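Local coordinates for beta-glucosidase (Pseudoalteromonas sp., PDB 3F95), which is the extra C-terminal beta-sandwich domain of an exo-1,3/1,4-beta-glucanase that, as a whole, probably has beta-glucosidase activity, at residues R59-R64 with L163-V168; M92-A97 with Q159-A164; Q43-Q48 with A67-S72. All coordinates share one frame; numbering follows the deposited sequence.

Contacts 1 and 2 flank the same strand, 161-171, and share Leu-163 and Ala-164: strand 58-63 pairs with it in contact 1, strand 87-94 in contact 2. Contact 1 is buried and combines regular backbone bonding with aromatic and aliphatic packing. Contact 2 is partly buried, with apolar side chains (Met-92, Ile-94, Leu-161, Leu-163) on one face and Asp-95, Lys-96, Asn-160 and Ser-162 on its polar side. Contact 3, also buried, shows the other half of a beta sandwich: it joins residues 43-48 to residues 67-72 of the facing sheet and has no hydrogen bonds, just aliphatic packing.

Contact 1. Residues R59-R64 with L163-V168; sequences RGFNWR and LAIADV
Leu-163 touches two aromatic residues of the neighbouring strand. Its CG lies 3.9 Å from CZ3 of Trp-63, while its CD1 methyl reaches CD2 of Phe-61 at 4.1 Å, approaching both rings obliquely. The branch gets there because CG sits between the backbone N and the carbonyl carbon (chi1 57°), which turns CG and CD1 toward the two rings across the strand pair. Two residues on, Ile-165 sends CD1 to the same phenyl group, 4.0 Å from Phe-61 CE2, the two side chains crossing at about a right angle.

These contacts decorate an antiparallel pairing of neighbouring strands in one sheet of the domain's beta sandwich, a fold consistent with its galactose-binding-domain-like sequence. Phe-61 and Leu-163 form a hydrogen-bonded pair: Phe-61 N donates to Leu-163 O at 2.8 Å in an almost straight bond (178°), and Phe-61 O accepts the reciprocal bond from Leu-163 N. Arg-59 and Ile-165 repeat the pattern. Between them, at the non-hydrogen-bonded pair, CA of Gly-60 comes within 4.0 Å of CA of Ala-164, and Ala-164 CB packs 3.4 Å from Arg-59 O. On the side occupied by Phe-61 and Leu-163 the facing sheet closes over the cluster, with Leu-69 touching Phe-61, Trp-63 and Ile-165, while Trp-63 NE1 is hydrogen-bonded to Ala-67 O.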
loop_
_atom_site.group_PDB
_atom_site.type_symbol
_atom_site.label_atom_id
_atom_site.label_comp_id
_atom_site.label_asym_id
_atom_site.label_seq_id
_atom_site.Cartn_x
_atom_site.Cartn_y
_atom_site.Cartn_z
ATOM N N ARG A 59 8.970 4.623 -0.688
ATOM C CA ARG A 59 8.779 4.674 -2.129
ATOM C C ARG A 59 7.691 5.683 -2.409
ATOM O O ARG A 59 6.620 5.641 -1.786
ATOM C CB ARG A 59 8.412 3.293 -2.670
ATOM C CG ARG A 59 9.517 2.246 -2.509
ATOM C CD ARG A 59 10.649 2.421 -3.536
ATOM N NE ARG A 59 11.684 1.395 -3.321
ATOM C CZ ARG A 59 12.628 1.460 -2.383
ATOM N NH1 ARG A 59 12.681 2.501 -1.548
ATOM N NH2 ARG A 59 13.523 0.472 -2.286
ATOM N N GLY A 60 7.963 6.588 -3.350
ATOM C CA GLY A 60 6.982 7.573 -3.782
ATOM C C GLY A 60 6.346 7.065 -5.052
ATOM O O GLY A 60 7.046 6.497 -5.908
ATOM N N PHE A 61 5.042 7.255 -5.166
ATOM C CA PHE A 61 4.278 6.823 -6.332
ATOM C C PHE A 61 3.472 7.995 -6.886
ATOM O O PHE A 61 2.769 8.681 -6.127
ATOM C CB PHE A 61 3.373 5.656 -5.936
ATOM C CG PHE A 61 4.132 4.442 -5.431
ATOM C CD1 PHE A 61 4.654 3.508 -6.319
ATOM C CD2 PHE A 61 4.292 4.221 -4.059
ATOM C CE1 PHE A 61 5.339 2.383 -5.866
ATOM C CE2 PHE A 61 4.974 3.095 -3.570
ATOM C CZ PHE A 61 5.524 2.175 -4.480
ATOM N N ASN A 62 3.539 8.212 -8.204
ATOM C CA ASN A 62 2.798 9.303 -8.851
ATOM C C ASN A 62 1.896 8.689 -9.913
ATOM O O ASN A 62 2.408 7.980 -10.792
ATOM C CB ASN A 62 3.764 10.281 -9.529
ATOM C CG ASN A 62 4.634 11.043 -8.544
ATOM O OD1 ASN A 62 4.181 11.448 -7.474
ATOM N ND2 ASN A 62 5.893 11.254 -8.914
ATOM N N TRP A 63 0.581 8.893 -9.797
ATOM C CA TRP A 63 -0.403 8.468 -10.804
ATOM C C TRP A 63 -0.712 9.676 -11.688
ATOM O O TRP A 63 -1.094 10.758 -11.180
ATOM C CB TRP A 63 -1.718 8.104 -10.148
ATOM C CG TRP A 63 -1.819 6.757 -9.502
ATOM C CD1 TRP A 63 -2.491 5.682 -9.993
ATOM C CD2 TRP A 63 -1.245 6.342 -8.246
ATOM N NE1 TRP A 63 -2.386 4.632 -9.127
ATOM C CE2 TRP A 63 -1.634 5.007 -8.043
ATOM C CE3 TRP A 63 -0.480 6.989 -7.257
ATOM C CZ2 TRP A 63 -1.285 4.282 -6.889
ATOM C CZ3 TRP A 63 -0.091 6.258 -6.105
ATOM C CH2 TRP A 63 -0.500 4.924 -5.941
ATOM N N ARG A 64 -0.582 9.488 -12.998
ATOM C CA ARG A 64 -1.031 10.481 -13.973
ATOM C C ARG A 64 -2.164 9.976 -14.850
ATOM O O ARG A 64 -2.777 10.769 -15.581
ATOM C CB ARG A 64 0.143 10.957 -14.832
ATOM C CG ARG A 64 1.167 11.713 -14.014
ATOM C CD ARG A 64 2.326 12.082 -14.880
ATOM N NE ARG A 64 1.906 13.104 -15.824
ATOM C CZ ARG A 64 2.282 13.136 -17.097
ATOM N NH1 ARG A 64 3.092 12.189 -17.574
ATOM N NH2 ARG A 64 1.839 14.109 -17.886
ATOM N N LEU A 163 1.637 10.036 -3.569
ATOM C CA LEU A 163 1.820 9.629 -2.189
ATOM C C LEU A 163 3.106 8.845 -2.066
ATOM O O LEU A 163 3.735 8.521 -3.060
ATOM C CB LEU A 163 0.627 8.804 -1.691
ATOM C CG LEU A 163 0.234 7.516 -2.457
ATOM C CD1 LEU A 163 1.215 6.358 -2.309
ATOM C CD2 LEU A 163 -1.180 7.091 -2.083
ATOM N N ALA A 164 3.478 8.554 -0.828
ATOM C CA ALA A 164 4.651 7.733 -0.566
ATOM C C ALA A 164 4.295 6.776 0.546
ATOM O O ALA A 164 3.428 7.073 1.360
ATOM C CB ALA A 164 5.805 8.576 -0.184
ATOM N N ILE A 165 4.963 5.625 0.562
ATOM C CA ILE A 165 4.673 4.543 1.503
ATOM C C ILE A 165 6.001 4.085 2.106
ATOM O O ILE A 165 7.011 4.076 1.421
ATOM C CB ILE A 165 3.988 3.372 0.751
ATOM C CG1 ILE A 165 2.562 3.776 0.327
ATOM C CG2 ILE A 165 3.903 2.114 1.626
ATOM C CD1 ILE A 165 2.030 2.927 -0.834
ATOM N N ALA A 166 5.989 3.708 3.384
ATOM C CA ALA A 166 7.145 3.113 4.030
ATOM C C ALA A 166 6.697 2.172 5.141
ATOM O O ALA A 166 5.574 2.269 5.618
ATOM C CB ALA A 166 8.036 4.193 4.606
ATOM N N ASP A 167 7.594 1.281 5.556
ATOM C CA ASP A 167 7.459 0.567 6.826
ATOM C C ASP A 167 6.144 -0.215 6.888
ATOM O O ASP A 167 5.288 -0.023 7.800
ATOM C CB ASP A 167 7.559 1.557 8.008
ATOM C CG ASP A 167 8.968 2.142 8.211
ATOM O OD1 ASP A 167 9.950 1.779 7.513
ATOM O OD2 ASP A 167 9.096 2.990 9.125
ATOM N N VAL A 168 5.946 -1.078 5.898
ATOM C CA VAL A 168 4.707 -1.833 5.774
ATOM C C VAL A 168 4.880 -3.170 6.446
ATOM O O VAL A 168 5.799 -3.937 6.102
ATOM C CB VAL A 168 4.318 -2.082 4.287
ATOM C CG1 VAL A 168 2.977 -2.747 4.199
ATOM C CG2 VAL A 168 4.252 -0.758 3.528
#

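Contact 2. Residues M92-A97 with Q159-A164; sequences MRIDKA and QNLSLA
The amide of Asn-160 takes the ammonium of Lys-96 at its oxygen: NZ lies 2.8 Å from OD1, tilted 22° from the carbonyl plane. A water lies within hydrogen-bonding distance of both that OD1 and the backbone O of Ala-97, and may link the ends of the two segments. Lys-96 arrives by running out from the backbone with CG anti to N (chi1 180°) and bending at its third torsion. With an alanine in place of Asn-160, the Lys-96 ammonium would probably be left without its mate here and the end of that chain free to turn. The carboxylate of Asp-95 turns to Ser-162, with OD2 2.7 Å from OG, a contact of one of two serine conformers and so somewhat doubtful. The guanidinium of Arg-93 meets the CB methyl of Ala-164 obliquely, at 4.1 Å from NH2.

Beneath these groups, Asp-95 and Lys-96 both face Ser-162 in a classic beta bulge. Lys-96 N donates almost straight (179°) to Ser-162 O, and Ser-162 N returns a bond to Lys-96 O at 3.0 Å. Beyond the bulge, Arg-93 and Ala-164 exchange two backbone bonds as an antiparallel pair. On the sheet face turned inward, Ile-94 CG2 packs 4.1 Å from Leu-161 CD1, and Ile-94 CG1 meets Leu-163 CB, the two side chains crossing obliquely.

Met-126 of helix 123-126 touches Met-92 and Ile-94 there, and Ile-156 of strand 149-158, from the facing sheet, meets Met-92 and Leu-161. Strand 132-137 continues the sheet beyond 87-94, and strand 58-63 flanks 161-171.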
loop_
_atom_site.group_PDB
_atom_site.type_symbol
_atom_site.label_atom_id
_atom_site.label_comp_id
_atom_site.label_asym_id
_atom_site.label_seq_id
_atom_site.Cartn_x
_atom_site.Cartn_y
_atom_site.Cartn_z
ATOM N N MET A 92 2.310 6.411 5.523
ATOM C CA MET A 92 1.918 6.998 4.229
ATOM C C MET A 92 1.975 8.514 4.332
ATOM O O MET A 92 1.706 9.077 5.411
ATOM C CB MET A 92 0.515 6.536 3.856
ATOM C CG MET A 92 0.017 7.054 2.495
ATOM S SD MET A 92 -1.673 6.626 2.114
ATOM C CE MET A 92 -1.486 4.875 1.771
ATOM N N ARG A 93 2.332 9.180 3.228
ATOM C CA ARG A 93 2.228 10.627 3.112
ATOM C C ARG A 93 1.502 10.888 1.789
ATOM O O ARG A 93 1.910 10.357 0.745
ATOM C CB ARG A 93 3.629 11.241 3.065
ATOM C CG ARG A 93 3.663 12.742 2.820
ATOM C CD ARG A 93 5.103 13.260 2.781
ATOM N NE ARG A 93 5.794 12.716 1.604
ATOM C CZ ARG A 93 7.102 12.783 1.368
ATOM N NH1 ARG A 93 7.922 13.379 2.226
ATOM N NH2 ARG A 93 7.594 12.243 0.256
ATOM N N ILE A 94 0.431 11.668 1.810
ATOM C CA ILE A 94 -0.265 11.970 0.558
ATOM C C ILE A 94 0.072 13.406 0.203
ATOM O O ILE A 94 -0.473 14.335 0.804
ATOM C CB ILE A 94 -1.783 11.747 0.678
ATOM C CG1 ILE A 94 -2.057 10.286 1.097
ATOM C CG2 ILE A 94 -2.518 12.112 -0.667
ATOM C CD1 ILE A 94 -3.565 9.988 1.238
ATOM N N ASP A 95 0.996 13.584 -0.741
ATOM C CA ASP A 95 1.394 14.946 -1.121
ATOM C C ASP A 95 0.505 15.592 -2.177
ATOM O O ASP A 95 0.431 16.814 -2.264
ATOM C CB ASP A 95 2.860 15.011 -1.499
ATOM C CG ASP A 95 3.187 14.096 -2.637
ATOM O OD1 ASP A 95 3.041 12.863 -2.475
ATOM O OD2 ASP A 95 3.605 14.606 -3.692
ATOM N N LYS A 96 -0.212 14.784 -2.950
ATOM C CA LYS A 96 -1.282 15.347 -3.764
ATOM C C LYS A 96 -2.492 14.447 -3.707
ATOM O O LYS A 96 -2.447 13.318 -4.199
ATOM C CB LYS A 96 -0.837 15.591 -5.215
ATOM C CG LYS A 96 -1.958 16.174 -6.089
ATOM C CD LYS A 96 -1.515 16.456 -7.521
ATOM C CE LYS A 96 -1.337 15.180 -8.318
ATOM N NZ LYS A 96 -1.231 15.417 -9.788
ATOM N N ALA A 97 -3.562 14.948 -3.071
ATOM C CA ALA A 97 -4.821 14.197 -2.932
ATOM C C ALA A 97 -5.460 13.923 -4.289
ATOM O O ALA A 97 -5.262 14.681 -5.251
ATOM C CB ALA A 97 -5.825 14.927 -1.976
ATOM N N GLN A 159 -6.502 7.631 -10.710
ATOM C CA GLN A 159 -6.099 8.194 -12.008
ATOM C C GLN A 159 -5.130 9.342 -11.816
ATOM O O GLN A 159 -4.371 9.695 -12.715
ATOM C CB GLN A 159 -7.315 8.723 -12.785
ATOM C CG GLN A 159 -8.361 7.689 -13.074
ATOM C CD GLN A 159 -9.579 8.276 -13.747
ATOM O OE1 GLN A 159 -10.555 8.639 -13.085
ATOM N NE2 GLN A 159 -9.530 8.380 -15.067
ATOM N N ASN A 160 -5.157 9.962 -10.641
ATOM C CA ASN A 160 -4.318 11.120 -10.420
ATOM C C ASN A 160 -4.114 11.307 -8.919
ATOM O O ASN A 160 -5.073 11.570 -8.195
ATOM C CB ASN A 160 -4.975 12.362 -11.023
ATOM C CG ASN A 160 -4.020 13.495 -11.144
ATOM O OD1 ASN A 160 -3.620 14.094 -10.140
ATOM N ND2 ASN A 160 -3.622 13.800 -12.374
ATOM N N LEU A 161 -2.869 11.183 -8.475
ATOM C CA LEU A 161 -2.584 10.977 -7.039
ATOM C C LEU A 161 -1.077 10.983 -6.861
ATOM O O LEU A 161 -0.352 10.528 -7.735
ATOM C CB LEU A 161 -3.089 9.596 -6.596
ATOM C CG LEU A 161 -2.737 9.049 -5.190
ATOM C CD1 LEU A 161 -3.340 9.966 -4.086
ATOM C CD2 LEU A 161 -3.302 7.652 -5.071
ATOM N N SER A 162 -0.616 11.532 -5.738
ATOM C CA SER A 162 0.783 11.421 -5.368
ATOM C C SER A 162 0.908 11.109 -3.874
ATOM O O SER A 162 0.396 11.853 -3.015
ATOM C CB SER A 162 1.536 12.704 -5.741
ATOM O OG SER A 162 2.900 12.587 -5.407
ATOM N N LEU A 163 1.637 10.036 -3.569
ATOM C CA LEU A 163 1.820 9.629 -2.189
ATOM C C LEU A 163 3.106 8.845 -2.066
ATOM O O LEU A 163 3.735 8.521 -3.060
ATOM C CB LEU A 163 0.627 8.804 -1.691
ATOM C CG LEU A 163 0.234 7.516 -2.457
ATOM C CD1 LEU A 163 1.215 6.358 -2.309
ATOM C CD2 LEU A 163 -1.180 7.091 -2.083
ATOM N N ALA A 164 3.478 8.554 -0.828
ATOM C CA ALA A 164 4.651 7.733 -0.566
ATOM C C ALA A 164 4.295 6.776 0.546
ATOM O O ALA A 164 3.428 7.073 1.360
ATOM C CB ALA A 164 5.805 8.576 -0.184
HETATM O O HOH W 1 -5.384 14.832 -8.109
#

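Contact 3. Residues Q43-Q48 with A67-S72; sequences QSLLMQ and AALSLS
Ser-44, just ahead of the strand, brings its CB within 4.4 Å of the methyl group of Ala-67. That approach is a loose one, and the polar end of the serine is engaged elsewhere, its OG being hydrogen-bonded to Asp-41.

Leu-45 follows and carries most of the contact. Its CB meets Ala-67 CB at 3.8 Å, so the root of the side chain rests on the alanine, while the far branch continues along the partner strand. With CG anti to the backbone N (chi1 178°), the leucine extends away from its own sheet and lays CD2 against the next two residues: 3.6 Å from Ala-68 O and 3.9 Å from Leu-69 CB. One methyl thus covers a stretch of backbone as well as the base of a second leucine.

No hydrogen bond joins the segments, and none is expected, since they belong to opposite sheets of a beta sandwich. The axes of the two short strand segments pass 8.5 Å apart and their directions diverge by 34°, an angle of the size found in aligned sheet packing. Strand 58-63 lies between them in sequence; it pairs with 45-50, after which a short connection carries the chain across to 67-73. Near that connection the sheets come close enough for Ala-67 to touch Leu-45 directly, and Trp-63 adds its indole beside Leu-45 and Leu-69.

Farther along, Met-47 touches Phe-61 of its own sheet and Trp-20 of strand 18-24, and Leu-69 meets Leu-22 of that same strand.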
loop_
_atom_site.group_PDB
_atom_site.type_symbol
_atom_site.label_atom_id
_atom_site.label_comp_id
_atom_site.label_asym_id
_atom_site.label_seq_id
_atom_site.Cartn_x
_atom_site.Cartn_y
_atom_site.Cartn_z
ATOM N N GLN A 43 4.403 6.126 -18.173
ATOM C CA GLN A 43 3.914 7.427 -17.690
ATOM C C GLN A 43 2.784 7.377 -16.687
ATOM O O GLN A 43 2.645 8.321 -15.883
ATOM C CB GLN A 43 3.434 8.320 -18.854
ATOM C CG GLN A 43 4.508 8.757 -19.790
ATOM C CD GLN A 43 3.948 9.367 -21.083
ATOM O OE1 GLN A 43 2.751 9.634 -21.207
ATOM N NE2 GLN A 43 4.815 9.539 -22.060
ATOM N N SER A 44 1.931 6.341 -16.753
ATOM C CA SER A 44 0.713 6.368 -15.933
ATOM C C SER A 44 1.018 6.289 -14.441
ATOM O O SER A 44 0.380 6.972 -13.633
ATOM C CB SER A 44 -0.259 5.224 -16.283
ATOM O OG SER A 44 -0.856 5.449 -17.541
ATOM N N LEU A 45 1.977 5.435 -14.088
ATOM C CA LEU A 45 2.306 5.181 -12.668
ATOM C C LEU A 45 3.829 5.038 -12.591
ATOM O O LEU A 45 4.409 4.187 -13.271
ATOM C CB LEU A 45 1.588 3.922 -12.142
ATOM C CG LEU A 45 1.857 3.492 -10.687
ATOM C CD1 LEU A 45 1.596 4.663 -9.703
ATOM C CD2 LEU A 45 1.016 2.251 -10.311
ATOM N N LEU A 46 4.465 5.891 -11.773
ATOM C CA LEU A 46 5.916 5.911 -11.596
ATOM C C LEU A 46 6.243 5.742 -10.122
ATOM O O LEU A 46 5.525 6.277 -9.276
ATOM C CB LEU A 46 6.543 7.230 -12.049
ATOM C CG LEU A 46 6.350 7.835 -13.458
ATOM C CD1 LEU A 46 7.523 8.820 -13.727
ATOM C CD2 LEU A 46 6.224 6.800 -14.557
ATOM N N MET A 47 7.314 5.013 -9.851
ATOM C CA MET A 47 7.822 4.806 -8.508
ATOM C C MET A 47 9.252 5.361 -8.399
ATOM O O MET A 47 10.076 5.119 -9.272
ATOM C CB MET A 47 7.837 3.300 -8.189
ATOM C CG MET A 47 8.483 2.996 -6.822
ATOM S SD MET A 47 8.488 1.262 -6.375
ATOM C CE MET A 47 9.935 0.645 -7.288
ATOM N N GLN A 48 9.515 6.110 -7.323
ATOM C CA GLN A 48 10.834 6.656 -6.996
ATOM C C GLN A 48 11.110 6.302 -5.538
ATOM O O GLN A 48 10.195 5.930 -4.813
ATOM C CB GLN A 48 10.803 8.178 -7.057
ATOM C CG GLN A 48 10.791 8.845 -8.408
ATOM C CD GLN A 48 10.792 10.363 -8.245
ATOM O OE1 GLN A 48 11.265 10.887 -7.229
ATOM N NE2 GLN A 48 10.253 11.070 -9.230
ATOM N N ALA A 67 -4.459 3.545 -12.950
ATOM C CA ALA A 67 -3.448 2.520 -12.662
ATOM C C ALA A 67 -3.619 2.027 -11.246
ATOM O O ALA A 67 -4.216 2.736 -10.422
ATOM C CB ALA A 67 -2.048 3.084 -12.830
ATOM N N ALA A 68 -3.156 0.795 -11.017
ATOM C CA ALA A 68 -3.151 0.179 -9.680
ATOM C C ALA A 68 -1.713 -0.114 -9.277
ATOM O O ALA A 68 -0.943 -0.725 -10.027
ATOM C CB ALA A 68 -3.955 -1.091 -9.663
ATOM N N LEU A 69 -1.373 0.316 -8.073
ATOM C CA LEU A 69 -0.130 -0.080 -7.437
ATOM C C LEU A 69 -0.472 -1.164 -6.431
ATOM O O LEU A 69 -1.416 -0.990 -5.645
ATOM C CB LEU A 69 0.451 1.084 -6.647
ATOM C CG LEU A 69 1.650 0.671 -5.787
ATOM C CD1 LEU A 69 2.911 0.394 -6.682
ATOM C CD2 LEU A 69 1.893 1.674 -4.684
ATOM N N SER A 70 0.262 -2.269 -6.461
ATOM C CA SER A 70 0.128 -3.282 -5.407
ATOM C C SER A 70 1.466 -3.593 -4.758
ATOM O O SER A 70 2.535 -3.497 -5.400
ATOM C CB SER A 70 -0.460 -4.579 -5.992
ATOM O OG SER A 70 -1.761 -4.344 -6.539
ATOM N N LEU A 71 1.412 -3.957 -3.476
ATOM C CA LEU A 71 2.498 -4.656 -2.842
ATOM C C LEU A 71 1.989 -6.100 -2.769
ATOM O O LEU A 71 0.983 -6.387 -2.096
ATOM C CB LEU A 71 2.762 -4.081 -1.444
ATOM C CG LEU A 71 3.798 -4.804 -0.597
ATOM C CD1 LEU A 71 5.165 -4.807 -1.252
ATOM C CD2 LEU A 71 3.838 -4.149 0.808
ATOM N N SER A 72 2.666 -7.001 -3.472
ATOM C CA SER A 72 2.060 -8.294 -3.784
ATOM C C SER A 72 2.982 -9.470 -3.476
ATOM O O SER A 72 4.200 -9.326 -3.460
ATOM C CB SER A 72 1.574 -8.318 -5.241
ATOM O OG SER A 72 2.659 -8.438 -6.134
#